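Local coordinates for protein Hpr(Ser) kinase (Coxiella burnetii, PDB 3TQF) that probably uses ATP to phosphorylate a serine of the phosphocarrier protein HPr and also removes that phosphate, acting as a bifunctional kinase/phosphatase, at residues W7-L12 against D47-K52; L12-M17 against T147-H152; V19-E24 against L97-V102; I37-Q42 against L141-E146; P116-E121 against P129-P134. One frame throughout, in Å; residues are numbered along the deposited sequence.

Contact 1. Residues W7-L12 against D47-K52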
# COMPACT_ATOMS: atom_id res chain seq x y z
N TRP A 7 -13.30 26.48 -4.08
CA TRP A 7 -13.01 25.48 -5.10
C TRP A 7 -13.17 24.10 -4.48
O TRP A 7 -12.64 23.84 -3.41
CB TRP A 7 -11.60 25.68 -5.62
CG TRP A 7 -11.20 24.78 -6.74
CD1 TRP A 7 -10.75 23.50 -6.62
CD2 TRP A 7 -11.19 25.08 -8.13
NE1 TRP A 7 -10.46 22.99 -7.86
CE2 TRP A 7 -10.72 23.94 -8.81
CE3 TRP A 7 -11.53 26.21 -8.88
CZ2 TRP A 7 -10.60 23.89 -10.20
CZ3 TRP A 7 -11.40 26.16 -10.25
CH2 TRP A 7 -10.94 25.00 -10.90
N HIS A 8 -13.92 23.22 -5.15
CA HIS A 8 -14.20 21.89 -4.62
C HIS A 8 -13.09 20.91 -5.01
O HIS A 8 -13.02 20.43 -6.14
CB HIS A 8 -15.57 21.39 -5.09
CG HIS A 8 -15.89 20.00 -4.64
ND1 HIS A 8 -15.46 19.49 -3.44
CD2 HIS A 8 -16.60 19.01 -5.24
CE1 HIS A 8 -15.88 18.24 -3.32
NE2 HIS A 8 -16.58 17.93 -4.40
N ALA A 9 -12.22 20.60 -4.05
CA ALA A 9 -11.13 19.66 -4.26
C ALA A 9 -10.36 19.45 -2.97
O ALA A 9 -10.58 20.16 -1.98
CB ALA A 9 -10.20 20.17 -5.36
N ASN A 10 -9.46 18.47 -2.96
CA ASN A 10 -8.49 18.33 -1.89
C ASN A 10 -7.21 19.02 -2.32
O ASN A 10 -6.88 19.01 -3.50
CB ASN A 10 -8.21 16.86 -1.57
CG ASN A 10 -9.47 16.10 -1.17
OD1 ASN A 10 -10.47 16.69 -0.78
ND2 ASN A 10 -9.41 14.78 -1.27
N PHE A 11 -6.51 19.62 -1.37
CA PHE A 11 -5.30 20.38 -1.68
C PHE A 11 -4.17 19.92 -0.78
O PHE A 11 -4.24 20.03 0.44
CB PHE A 11 -5.57 21.88 -1.49
CG PHE A 11 -4.50 22.78 -2.06
CD1 PHE A 11 -3.90 22.51 -3.27
CD2 PHE A 11 -4.13 23.93 -1.39
CE1 PHE A 11 -2.93 23.35 -3.80
CE2 PHE A 11 -3.17 24.79 -1.91
CZ PHE A 11 -2.56 24.49 -3.11
N LEU A 12 -3.13 19.37 -1.41
CA LEU A 12 -1.98 18.81 -0.70
C LEU A 12 -0.70 19.44 -1.23
O LEU A 12 -0.65 19.86 -2.39
CB LEU A 12 -1.93 17.30 -0.90
CG LEU A 12 -3.19 16.51 -0.54
CD1 LEU A 12 -3.37 15.32 -1.44
CD2 LEU A 12 -3.15 16.08 0.92
N ASP A 47 -11.83 18.60 0.97
CA ASP A 47 -13.13 19.02 0.42
C ASP A 47 -13.17 20.38 -0.29
O ASP A 47 -13.40 20.42 -1.50
CB ASP A 47 -14.24 18.98 1.49
CG ASP A 47 -15.62 19.24 0.90
OD1 ASP A 47 -15.92 18.67 -0.18
OD2 ASP A 47 -16.40 20.02 1.49
N VAL A 48 -12.99 21.47 0.45
CA VAL A 48 -13.13 22.82 -0.12
C VAL A 48 -11.91 23.70 0.16
O VAL A 48 -11.31 23.60 1.22
CB VAL A 48 -14.39 23.52 0.42
CG1 VAL A 48 -14.44 24.98 0.01
CG2 VAL A 48 -15.63 22.80 -0.07
N ILE A 49 -11.57 24.56 -0.80
CA ILE A 49 -10.38 25.40 -0.74
C ILE A 49 -10.73 26.85 -1.03
O ILE A 49 -11.42 27.13 -2.00
CB ILE A 49 -9.35 24.99 -1.80
CG1 ILE A 49 -9.15 23.49 -1.84
CG2 ILE A 49 -8.01 25.65 -1.54
CD1 ILE A 49 -8.47 23.03 -3.09
N ASP A 50 -10.24 27.77 -0.20
CA ASP A 50 -10.30 29.19 -0.54
C ASP A 50 -9.14 29.52 -1.48
O ASP A 50 -8.01 29.08 -1.24
CB ASP A 50 -10.22 30.07 0.71
CG ASP A 50 -11.41 29.90 1.64
OD1 ASP A 50 -12.28 29.04 1.37
OD2 ASP A 50 -11.47 30.62 2.65
N LEU A 51 -9.43 30.27 -2.54
CA LEU A 51 -8.43 30.66 -3.52
C LEU A 51 -8.30 32.18 -3.57
O LEU A 51 -9.27 32.90 -3.33
CB LEU A 51 -8.82 30.14 -4.91
CG LEU A 51 -8.91 28.63 -5.14
CD1 LEU A 51 -9.40 28.36 -6.55
CD2 LEU A 51 -7.58 27.93 -4.90
N LYS A 52 -7.11 32.66 -3.90
CA LYS A 52 -6.87 34.09 -4.10
C LYS A 52 -5.61 34.35 -4.92
O LYS A 52 -4.76 33.47 -5.05
CB LYS A 52 -6.76 34.81 -2.75
CG LYS A 52 -5.59 34.35 -1.89
CD LYS A 52 -5.49 35.13 -0.58
CE LYS A 52 -4.42 34.54 0.34
NZ LYS A 52 -4.23 35.33 1.58

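Contact 2. Residues L12-M17 against T147-H152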
# COMPACT_ATOMS: atom_id res chain seq x y z
N LEU A 12 -3.13 19.37 -1.41
CA LEU A 12 -1.98 18.81 -0.70
C LEU A 12 -0.70 19.44 -1.23
O LEU A 12 -0.65 19.86 -2.39
CB LEU A 12 -1.93 17.30 -0.90
CG LEU A 12 -3.19 16.51 -0.54
CD1 LEU A 12 -3.37 15.32 -1.44
CD2 LEU A 12 -3.15 16.08 0.92
N VAL A 13 0.32 19.51 -0.39
CA VAL A 13 1.66 19.86 -0.85
C VAL A 13 2.42 18.55 -1.04
O VAL A 13 2.57 17.78 -0.10
CB VAL A 13 2.39 20.78 0.13
CG1 VAL A 13 3.78 21.12 -0.40
CG2 VAL A 13 1.59 22.06 0.36
N ILE A 14 2.87 18.31 -2.28
CA ILE A 14 3.59 17.10 -2.64
C ILE A 14 4.85 17.48 -3.41
O ILE A 14 4.77 18.04 -4.50
CB ILE A 14 2.76 16.19 -3.55
CG1 ILE A 14 1.41 15.87 -2.91
CG2 ILE A 14 3.53 14.91 -3.84
CD1 ILE A 14 0.46 15.08 -3.83
N ASP A 15 6.01 17.16 -2.84
CA ASP A 15 7.30 17.46 -3.45
C ASP A 15 7.40 18.94 -3.83
O ASP A 15 7.79 19.27 -4.94
CB ASP A 15 7.53 16.56 -4.68
CG ASP A 15 8.96 16.61 -5.20
OD1 ASP A 15 9.89 16.91 -4.41
OD2 ASP A 15 9.16 16.37 -6.41
N LYS A 16 7.02 19.80 -2.89
CA LYS A 16 7.01 21.27 -3.08
C LYS A 16 5.88 21.79 -3.98
O LYS A 16 5.71 23.01 -4.11
CB LYS A 16 8.36 21.78 -3.62
CG LYS A 16 9.60 21.36 -2.84
CD LYS A 16 9.98 22.35 -1.74
CE LYS A 16 11.50 22.60 -1.67
NZ LYS A 16 12.31 21.35 -1.77
N MSE A 17 5.10 20.90 -4.59
CA MSE A 17 4.02 21.27 -5.49
C MSE A 17 2.66 21.25 -4.79
O MSE A 17 2.23 20.22 -4.27
CB MSE A 17 3.93 20.29 -6.67
CG MSE A 17 5.23 20.01 -7.40
SE MSE A 17 5.55 21.27 -8.82
CE MSE A 17 6.39 22.69 -7.77
N THR A 147 4.58 9.80 -7.66
CA THR A 147 5.48 9.68 -8.81
C THR A 147 5.06 10.61 -9.95
O THR A 147 5.90 11.23 -10.59
CB THR A 147 5.54 8.23 -9.32
OG1 THR A 147 5.87 7.37 -8.22
CG2 THR A 147 6.60 8.08 -10.40
N LEU A 148 3.75 10.71 -10.17
CA LEU A 148 3.19 11.62 -11.17
C LEU A 148 3.57 13.06 -10.88
O LEU A 148 3.87 13.83 -11.80
CB LEU A 148 1.67 11.51 -11.20
CG LEU A 148 0.94 12.25 -12.31
CD1 LEU A 148 1.11 11.53 -13.64
CD2 LEU A 148 -0.52 12.39 -11.96
N VAL A 149 3.54 13.44 -9.60
CA VAL A 149 3.79 14.82 -9.19
C VAL A 149 5.27 15.15 -9.28
O VAL A 149 5.64 16.23 -9.71
CB VAL A 149 3.29 15.08 -7.74
CG1 VAL A 149 3.72 16.46 -7.26
CG2 VAL A 149 1.78 14.95 -7.68
N ARG A 150 6.13 14.21 -8.88
CA ARG A 150 7.58 14.40 -8.96
C ARG A 150 8.04 14.51 -10.40
O ARG A 150 8.93 15.30 -10.71
CB ARG A 150 8.31 13.25 -8.25
CG ARG A 150 8.08 13.22 -6.74
CD ARG A 150 8.64 11.96 -6.13
NE ARG A 150 10.09 11.95 -6.18
CZ ARG A 150 10.85 10.86 -6.18
NH1 ARG A 150 10.31 9.65 -6.13
NH2 ARG A 150 12.17 10.99 -6.23
N ASN A 151 7.43 13.72 -11.28
CA ASN A 151 7.69 13.81 -12.72
C ASN A 151 7.27 15.15 -13.27
O ASN A 151 7.95 15.72 -14.12
CB ASN A 151 6.97 12.70 -13.49
CG ASN A 151 7.87 11.53 -13.83
OD1 ASN A 151 8.89 11.31 -13.18
ND2 ASN A 151 7.50 10.77 -14.85
N HIS A 152 6.14 15.66 -12.78
CA HIS A 152 5.64 16.96 -13.21
C HIS A 152 6.62 18.08 -12.84
O HIS A 152 6.90 18.95 -13.65
CB HIS A 152 4.25 17.24 -12.63
CG HIS A 152 3.74 18.61 -12.96
ND1 HIS A 152 3.16 18.91 -14.17
CD2 HIS A 152 3.75 19.76 -12.25
CE1 HIS A 152 2.83 20.19 -14.19
NE2 HIS A 152 3.17 20.72 -13.03

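Contact 3. Residues V19-E24 against L97-V102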
# COMPACT_ATOMS: atom_id res chain seq x y z
N VAL A 19 -0.89 20.61 -5.01
CA VAL A 19 -1.62 19.72 -5.91
C VAL A 19 -3.09 19.63 -5.52
O VAL A 19 -3.41 19.30 -4.38
CB VAL A 19 -1.01 18.30 -5.87
CG1 VAL A 19 -1.78 17.36 -6.79
CG2 VAL A 19 0.48 18.35 -6.23
N LEU A 20 -3.97 19.95 -6.47
CA LEU A 20 -5.41 19.83 -6.29
C LEU A 20 -5.88 18.45 -6.77
O LEU A 20 -5.58 18.07 -7.89
CB LEU A 20 -6.13 20.90 -7.11
CG LEU A 20 -5.84 22.37 -6.80
CD1 LEU A 20 -6.45 23.28 -7.86
CD2 LEU A 20 -6.36 22.74 -5.43
N ILE A 21 -6.62 17.73 -5.93
CA ILE A 21 -7.16 16.41 -6.32
C ILE A 21 -8.68 16.43 -6.44
O ILE A 21 -9.38 16.86 -5.52
CB ILE A 21 -6.80 15.32 -5.31
CG1 ILE A 21 -5.30 15.28 -5.04
CG2 ILE A 21 -7.25 13.98 -5.84
CD1 ILE A 21 -4.52 14.52 -6.06
N THR A 22 -9.17 15.93 -7.57
CA THR A 22 -10.58 15.97 -7.94
C THR A 22 -11.04 14.60 -8.43
O THR A 22 -10.21 13.76 -8.80
CB THR A 22 -10.80 17.05 -9.04
OG1 THR A 22 -11.39 18.22 -8.45
CG2 THR A 22 -11.70 16.56 -10.16
N GLY A 23 -12.34 14.36 -8.42
CA GLY A 23 -12.90 13.11 -8.92
C GLY A 23 -14.32 12.87 -8.46
O GLY A 23 -14.86 13.65 -7.66
N GLU A 24 -14.93 11.79 -8.94
CA GLU A 24 -16.28 11.41 -8.53
C GLU A 24 -16.33 11.10 -7.04
O GLU A 24 -15.29 10.94 -6.39
CB GLU A 24 -16.76 10.18 -9.30
CG GLU A 24 -16.98 10.41 -10.78
CD GLU A 24 -17.46 9.17 -11.51
OE1 GLU A 24 -18.28 8.42 -10.93
OE2 GLU A 24 -17.03 8.94 -12.66
N LEU A 97 -0.43 22.25 -9.68
CA LEU A 97 -0.94 21.16 -10.50
C LEU A 97 -2.34 20.79 -10.05
O LEU A 97 -2.68 20.91 -8.87
CB LEU A 97 -0.02 19.95 -10.38
CG LEU A 97 -0.38 18.65 -11.10
CD1 LEU A 97 -0.22 18.80 -12.60
CD2 LEU A 97 0.49 17.52 -10.58
N SER A 98 -3.15 20.33 -11.00
CA SER A 98 -4.49 19.84 -10.74
C SER A 98 -4.60 18.44 -11.31
O SER A 98 -4.51 18.26 -12.51
CB SER A 98 -5.51 20.77 -11.40
OG SER A 98 -6.78 20.15 -11.50
N ILE A 99 -4.79 17.44 -10.45
CA ILE A 99 -4.98 16.07 -10.91
C ILE A 99 -6.45 15.69 -10.79
O ILE A 99 -7.07 15.89 -9.75
CB ILE A 99 -4.13 15.06 -10.10
CG1 ILE A 99 -2.65 15.37 -10.26
CG2 ILE A 99 -4.42 13.64 -10.57
CD1 ILE A 99 -1.77 14.56 -9.35
N SER A 100 -6.99 15.14 -11.87
CA SER A 100 -8.38 14.73 -11.94
C SER A 100 -8.42 13.21 -12.07
O SER A 100 -8.07 12.68 -13.12
CB SER A 100 -9.06 15.40 -13.13
OG SER A 100 -10.44 15.12 -13.14
N LEU A 101 -8.85 12.53 -11.01
CA LEU A 101 -8.90 11.07 -10.97
C LEU A 101 -10.10 10.59 -11.75
O LEU A 101 -11.23 10.93 -11.41
CB LEU A 101 -8.99 10.56 -9.54
CG LEU A 101 -7.84 10.91 -8.59
CD1 LEU A 101 -8.18 10.45 -7.19
CD2 LEU A 101 -6.53 10.30 -9.05
N VAL A 102 -9.86 9.79 -12.79
CA VAL A 102 -10.90 9.36 -13.71
C VAL A 102 -11.00 7.85 -13.74
O VAL A 102 -9.99 7.16 -13.62
CB VAL A 102 -10.60 9.86 -15.14
CG1 VAL A 102 -11.65 9.36 -16.13
CG2 VAL A 102 -10.51 11.37 -15.16

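Contact 4. Residues I37-Q42 against L141-E146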
# COMPACT_ATOMS: atom_id res chain seq x y z
N ILE A 37 -0.16 11.75 3.22
CA ILE A 37 0.36 12.29 4.49
C ILE A 37 1.32 11.28 5.13
O ILE A 37 2.36 11.66 5.67
CB ILE A 37 -0.77 12.61 5.53
CG1 ILE A 37 -1.80 13.60 4.98
CG2 ILE A 37 -0.17 13.18 6.82
CD1 ILE A 37 -1.21 14.84 4.37
N ASP A 38 0.97 10.00 5.05
CA ASP A 38 1.76 8.91 5.63
C ASP A 38 3.09 8.73 4.92
O ASP A 38 4.05 8.25 5.51
CB ASP A 38 0.95 7.60 5.58
CG ASP A 38 1.65 6.44 6.27
OD1 ASP A 38 1.96 6.56 7.47
OD2 ASP A 38 1.89 5.41 5.60
N ARG A 39 3.16 9.14 3.65
CA ARG A 39 4.43 9.11 2.91
C ARG A 39 5.29 10.35 3.15
O ARG A 39 6.35 10.48 2.56
CB ARG A 39 4.21 8.96 1.40
CG ARG A 39 3.08 8.02 1.00
CD ARG A 39 3.49 6.90 0.08
NE ARG A 39 4.66 7.18 -0.75
CZ ARG A 39 5.47 6.24 -1.22
NH1 ARG A 39 5.24 4.95 -0.97
NH2 ARG A 39 6.52 6.58 -1.94
N GLY A 40 4.83 11.27 4.01
CA GLY A 40 5.62 12.44 4.39
C GLY A 40 5.22 13.74 3.72
O GLY A 40 5.91 14.75 3.86
N HIS A 41 4.09 13.73 3.00
CA HIS A 41 3.60 14.93 2.33
C HIS A 41 2.68 15.69 3.28
O HIS A 41 2.54 15.31 4.44
CB HIS A 41 2.89 14.55 1.03
CG HIS A 41 3.75 13.74 0.11
ND1 HIS A 41 5.01 14.13 -0.28
CD2 HIS A 41 3.53 12.54 -0.48
CE1 HIS A 41 5.53 13.21 -1.07
NE2 HIS A 41 4.66 12.24 -1.21
N GLN A 42 2.07 16.77 2.80
CA GLN A 42 1.34 17.67 3.67
C GLN A 42 -0.08 17.96 3.19
O GLN A 42 -0.34 18.01 1.99
CB GLN A 42 2.09 19.00 3.81
CG GLN A 42 3.42 18.89 4.51
CD GLN A 42 4.21 20.18 4.47
OE1 GLN A 42 4.33 20.81 3.42
NE2 GLN A 42 4.77 20.57 5.61
N LEU A 141 -1.99 3.52 -5.50
CA LEU A 141 -2.32 4.87 -5.99
C LEU A 141 -1.52 6.00 -5.32
O LEU A 141 -1.14 6.95 -6.00
CB LEU A 141 -3.82 5.13 -5.84
CG LEU A 141 -4.37 6.46 -6.36
CD1 LEU A 141 -4.12 6.64 -7.84
CD2 LEU A 141 -5.86 6.55 -6.06
N PRO A 142 -1.26 5.91 -4.00
CA PRO A 142 -0.44 6.97 -3.39
C PRO A 142 0.93 7.08 -4.03
O PRO A 142 1.38 8.19 -4.31
CB PRO A 142 -0.32 6.51 -1.94
CG PRO A 142 -1.52 5.68 -1.70
CD PRO A 142 -1.77 4.97 -2.99
N LEU A 143 1.58 5.95 -4.27
CA LEU A 143 2.89 5.94 -4.90
C LEU A 143 2.79 6.46 -6.32
O LEU A 143 3.69 7.15 -6.79
CB LEU A 143 3.49 4.53 -4.88
CG LEU A 143 4.86 4.36 -5.54
CD1 LEU A 143 5.94 5.07 -4.75
CD2 LEU A 143 5.19 2.89 -5.69
N LEU A 144 1.71 6.13 -7.01
CA LEU A 144 1.53 6.54 -8.39
C LEU A 144 1.36 8.05 -8.49
O LEU A 144 1.99 8.69 -9.33
CB LEU A 144 0.32 5.83 -9.01
CG LEU A 144 0.41 4.30 -9.09
CD1 LEU A 144 -0.74 3.74 -9.90
CD2 LEU A 144 1.74 3.86 -9.68
N ILE A 145 0.53 8.60 -7.62
CA ILE A 145 0.29 10.04 -7.58
C ILE A 145 1.53 10.81 -7.14
O ILE A 145 1.83 11.87 -7.68
CB ILE A 145 -0.89 10.37 -6.65
CG1 ILE A 145 -2.19 9.83 -7.24
CG2 ILE A 145 -1.01 11.88 -6.41
CD1 ILE A 145 -2.66 10.56 -8.48
N GLU A 146 2.26 10.27 -6.17
CA GLU A 146 3.54 10.87 -5.76
C GLU A 146 4.52 10.90 -6.92
O GLU A 146 5.22 11.89 -7.13
CB GLU A 146 4.15 10.12 -4.58
CG GLU A 146 5.55 10.57 -4.20
CD GLU A 146 6.16 9.72 -3.12
OE1 GLU A 146 5.84 9.94 -1.93
OE2 GLU A 146 6.97 8.84 -3.44

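Contact 5. Residues P116-E121 against P129-P134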
# COMPACT_ATOMS: atom_id res chain seq x y z
N PRO A 116 1.83 11.62 -19.55
CA PRO A 116 0.49 11.71 -18.97
C PRO A 116 -0.47 12.46 -19.89
O PRO A 116 -0.03 13.17 -20.78
CB PRO A 116 0.70 12.51 -17.68
CG PRO A 116 2.17 12.71 -17.53
CD PRO A 116 2.80 12.49 -18.85
N LEU A 117 -1.77 12.29 -19.66
CA LEU A 117 -2.76 13.04 -20.42
C LEU A 117 -2.88 14.42 -19.80
O LEU A 117 -3.56 14.59 -18.79
CB LEU A 117 -4.11 12.32 -20.46
CG LEU A 117 -5.19 12.93 -21.37
CD1 LEU A 117 -4.65 13.19 -22.76
CD2 LEU A 117 -6.41 12.02 -21.44
N TYR A 118 -2.21 15.39 -20.41
CA TYR A 118 -2.18 16.77 -19.91
C TYR A 118 -3.29 17.61 -20.53
O TYR A 118 -3.57 17.53 -21.72
CB TYR A 118 -0.83 17.43 -20.23
CG TYR A 118 0.20 17.33 -19.13
CD1 TYR A 118 1.28 16.45 -19.23
CD2 TYR A 118 0.11 18.11 -17.99
CE1 TYR A 118 2.24 16.37 -18.22
CE2 TYR A 118 1.06 18.02 -16.98
CZ TYR A 118 2.12 17.15 -17.10
OH TYR A 118 3.05 17.08 -16.09
N ARG A 119 -3.92 18.42 -19.68
CA ARG A 119 -4.85 19.46 -20.10
C ARG A 119 -4.52 20.72 -19.31
O ARG A 119 -3.53 20.75 -18.59
CB ARG A 119 -6.30 19.03 -19.84
CG ARG A 119 -6.77 17.85 -20.69
CD ARG A 119 -8.25 17.99 -21.03
NE ARG A 119 -8.88 16.76 -21.51
CZ ARG A 119 -8.66 16.20 -22.70
NH1 ARG A 119 -7.80 16.73 -23.56
NH2 ARG A 119 -9.31 15.09 -23.04
N THR A 120 -5.33 21.76 -19.47
CA THR A 120 -5.20 22.99 -18.69
C THR A 120 -6.52 23.35 -18.00
O THR A 120 -7.58 23.21 -18.60
CB THR A 120 -4.76 24.18 -19.57
OG1 THR A 120 -3.54 23.86 -20.23
CG2 THR A 120 -4.56 25.43 -18.74
N GLU A 121 -6.43 23.79 -16.75
CA GLU A 121 -7.57 24.32 -16.00
C GLU A 121 -7.39 25.81 -15.81
O GLU A 121 -6.31 26.27 -15.44
CB GLU A 121 -7.64 23.67 -14.62
CG GLU A 121 -8.29 22.31 -14.59
CD GLU A 121 -9.55 22.27 -13.77
OE1 GLU A 121 -10.51 22.99 -14.12
OE2 GLU A 121 -9.58 21.51 -12.78
N PRO A 129 -1.73 23.50 -15.02
CA PRO A 129 -1.66 22.21 -15.72
C PRO A 129 -2.55 21.18 -15.05
O PRO A 129 -2.66 21.15 -13.82
CB PRO A 129 -0.19 21.82 -15.60
CG PRO A 129 0.54 23.08 -15.34
CD PRO A 129 -0.40 24.02 -14.68
N LYS A 130 -3.19 20.33 -15.86
CA LYS A 130 -4.16 19.37 -15.37
C LYS A 130 -3.88 18.00 -15.97
O LYS A 130 -3.73 17.89 -17.18
CB LYS A 130 -5.57 19.82 -15.75
CG LYS A 130 -6.69 19.06 -15.07
CD LYS A 130 -7.98 19.18 -15.86
CE LYS A 130 -9.21 18.93 -15.00
NZ LYS A 130 -10.41 19.64 -15.54
N ILE A 131 -3.82 16.98 -15.13
CA ILE A 131 -3.61 15.62 -15.59
C ILE A 131 -4.87 14.81 -15.35
O ILE A 131 -5.47 14.91 -14.29
CB ILE A 131 -2.43 14.95 -14.86
CG1 ILE A 131 -1.14 15.74 -15.08
CG2 ILE A 131 -2.26 13.50 -15.32
CD1 ILE A 131 0.08 15.15 -14.41
N LEU A 132 -5.28 14.04 -16.35
CA LEU A 132 -6.34 13.06 -16.18
C LEU A 132 -5.69 11.73 -15.84
O LEU A 132 -4.98 11.17 -16.67
CB LEU A 132 -7.17 12.92 -17.47
CG LEU A 132 -7.87 14.17 -18.02
CD1 LEU A 132 -8.78 13.78 -19.16
CD2 LEU A 132 -8.66 14.92 -16.97
N PHE A 133 -5.90 11.24 -14.62
CA PHE A 133 -5.25 10.01 -14.18
C PHE A 133 -6.25 8.87 -13.99
O PHE A 133 -7.19 9.01 -13.23
CB PHE A 133 -4.49 10.23 -12.88
CG PHE A 133 -3.55 9.11 -12.55
CD1 PHE A 133 -3.92 8.12 -11.66
CD2 PHE A 133 -2.32 9.02 -13.17
CE1 PHE A 133 -3.07 7.08 -11.37
CE2 PHE A 133 -1.46 7.98 -12.89
CZ PHE A 133 -1.83 7.01 -11.99
N PRO A 134 -6.01 7.73 -14.68
CA PRO A 134 -6.90 6.58 -14.55
C PRO A 134 -6.73 5.89 -13.21
O PRO A 134 -5.61 5.60 -12.80
CB PRO A 134 -6.43 5.67 -15.68
CG PRO A 134 -5.01 5.99 -15.85
CD PRO A 134 -4.87 7.45 -15.56
O HOH W 1 -2.58 10.41 -17.31

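Contact 1. Residues W7-L12 against D47-K52
Trp7 and His8 pair with Ile49 and Val48 as a short antiparallel edge of the large mixed sheet of this HPr kinase C-terminal domain. The backbone bonds come first. Ile49 N donates to Trp7 O at 2.9 Å. The return bond from Trp7 N to Ile49 O is weak. Ala9 N also reaches Asp47 O, again weakly.

The side-chain polar bonds gather at Asp47. His8 ND1 donates to Asp47 O at 3.0 Å, and this oxygen lies near the plane of the imidazole ring. The carboxylate of Asp47 stands steeply to that ring, with the planes 73° apart.

The apolar contacts lie on the side of Trp7 and Ile49. Ile49 CD1 meets Phe11 CB at 3.5 Å and Ala9 CB at 4.0 Å. Leu51 CD1 touches Trp7 CB at 3.6 Å and runs on to CE3 of the indole. Leu20 of strand 17-23 packs against Ile49 and Phe11.

The side chain of Asn10 lies about 5 Å from a bound phosphate and touches Lys29 of a probable P-loop. With CG anti to the carbonyl carbon (chi1 -59°), its amide turns back so that OD1 accepts from Asp47 N at 2.9 Å.

Contact 2. Residues L12-M17 against T147-H152
Val149 of helix 141-165 packs against Ile14 and Met17 (selenomethionine). Its CG1 stands anti to the backbone N (chi1 173°) and points into the turn. There it touches Ile14 CG2 at 3.8 Å and Met17 CG at 3.9 Å. The side chains of Ile14 and Val149 meet at about a right angle. Farther along the helix, Met17 SE comes to the edge of the His152 ring, 4.2 Å from CD2. ND1 of that ring bonds to Tyr118 OH.

The partly exposed side is looser. Asp15 OD2 rests beside the aliphatic part of Arg150, 3.3 Å from CG. Its distance to Arg150 NE is 4.5 Å, too long for a salt bridge. Asp15 instead pairs with Arg153 through OD1, while Arg150 NH2 bonds to Leu83 O of the second subunit.

Ile14 to Met17 form a type I' turn with backbone bonds in both directions between its ends. This is the tight turn of a beta hairpin, here packed against helix 141-165.

Contact 3. Residues V19-E24 against L97-V102
Leu20 and Leu97 meet through their peptides, the flat groups of this contact, which join edge to edge along the two strands. Leu20 N donates to Leu97 O at 2.9 Å, and Leu20 O accepts from Ile99 N at 2.8 Å. Thr22 repeats the pattern, with its N on Ile99 O and its O on Leu101 N. Val19 and Ile21 lie with Leu97, Ile99 and Leu101 on one face of the sheet, while Leu20 and Thr22 share the other with Ser98 and Ser100.

The first face is apolar. Val19 CG1 reaches Ile99 CD1 at 3.8 Å, across the diagonal of the pairing. Ile21 CG2 takes the next diagonal, to Leu101 CD1 at 3.9 Å. Ile21 CD1 lies alongside Ile99, both side chains pointing the same way. Helix 141-165 packs here through Leu148 and Val149.

On the other face, Thr22 CG2 approaches Ser100 OG at 3.5 Å. The strands run 18° from parallel. Gly23 O accepts from Lys29 NZ. A parallel strand pair whose strand 17-23 leads into a probable P-loop is consistent with a nucleotide-binding fold.

Contact 4. Residues I37-Q42 against L141-E146
Arg39 and His41 flank Gly40, whose positive phi (103°) closes helix 29-38 in a Schellman motif and turns the chain so that both side chains face the start of helix 141-165. Both reach Glu146. Arg39 grips the carboxylate side-on as a salt bridge: NE holds OE1 at 3.2 Å and NH2 holds OE2 at 2.7 Å. Both nitrogens meet their oxygens from above the carboxylate plane. His41 NE2 uses the anti lone pair of OE1, at 2.7 Å, with ring and carboxylate nearly perpendicular (87°). Three bonds, two of them on OE1, would hold the rotation of this buried carboxylate and probably favour its charged form. Glu146 reaches them on an extended chain, CG anti to the backbone N (chi1 173°). Leu143 CB lies off-centre over one face of the guanidinium.

Arg39 NH1 also bridges to Asp38 of the second subunit, while Asp38 here pairs with Arg39 of the third. Pro142 packs on Ala35 of helix 29-38, and His41 on Ile14 of strand 10-14.

Contact 5. Residues P116-E121 against P129-P134
Ile131 lies over one face of the Tyr118 ring. Its CG1 makes a CH-pi contact, 4.1 Å from the ring centroid and 3.7 Å from CE2. The two side chains run side by side in the same direction. Pro116 CB adds to this cluster by touching Ile131 CG2, and Pro129 CB lies near CE2 of the same ring. On the other face of the sheet, Leu117 CD2 meets Leu132 CD1 at 3.7 Å.

These residues belong to a beta hairpin, strands 117-123 and 126-134, at the margin of the main sheet. Arg119 and Lys130 form a hydrogen-bonded pair: Arg119 N donates to Lys130 O, and Lys130 N returns the bond to Arg119 O. Leu132 N bonds to Leu117 O at 3.0 Å. A water accepts from Leu117 N and donates to Leu132 O, 2.6 Å away.

Toward the polar edge, the extended chain of Lys130 lies against Glu121, with Lys130 CD 3.4 Å from Glu121 CG. Its NZ makes a long salt bridge to Glu121 OE2 at 3.4 Å, an oxygen that also has a weak bond to Ser98.

From the N terminus the chain opens contacts 1, 2, 3 and 4 in turn. Contact 1 closes first, at 47-52, so it crosses the other three. It pairs strand 5-8 with strand 48-53. Contact 3 closes next, at 97-102, and crosses contact 4. It joins strand 17-23 to strand 92-102. Contact 5 then opens and closes as a local hairpin, in series after contacts 1 and 3. Strand 126-134 attaches that hairpin to strand 92-102. Helix 141-165 closes contact 4 at 141-146 and contact 2 at 147-152. Contact 5 thus lies within the span of contact 4, and contacts 3, 4 and 5 lie within that of contact 2. The helix packs against the turn after strand 10-14 and the end of helix 29-38.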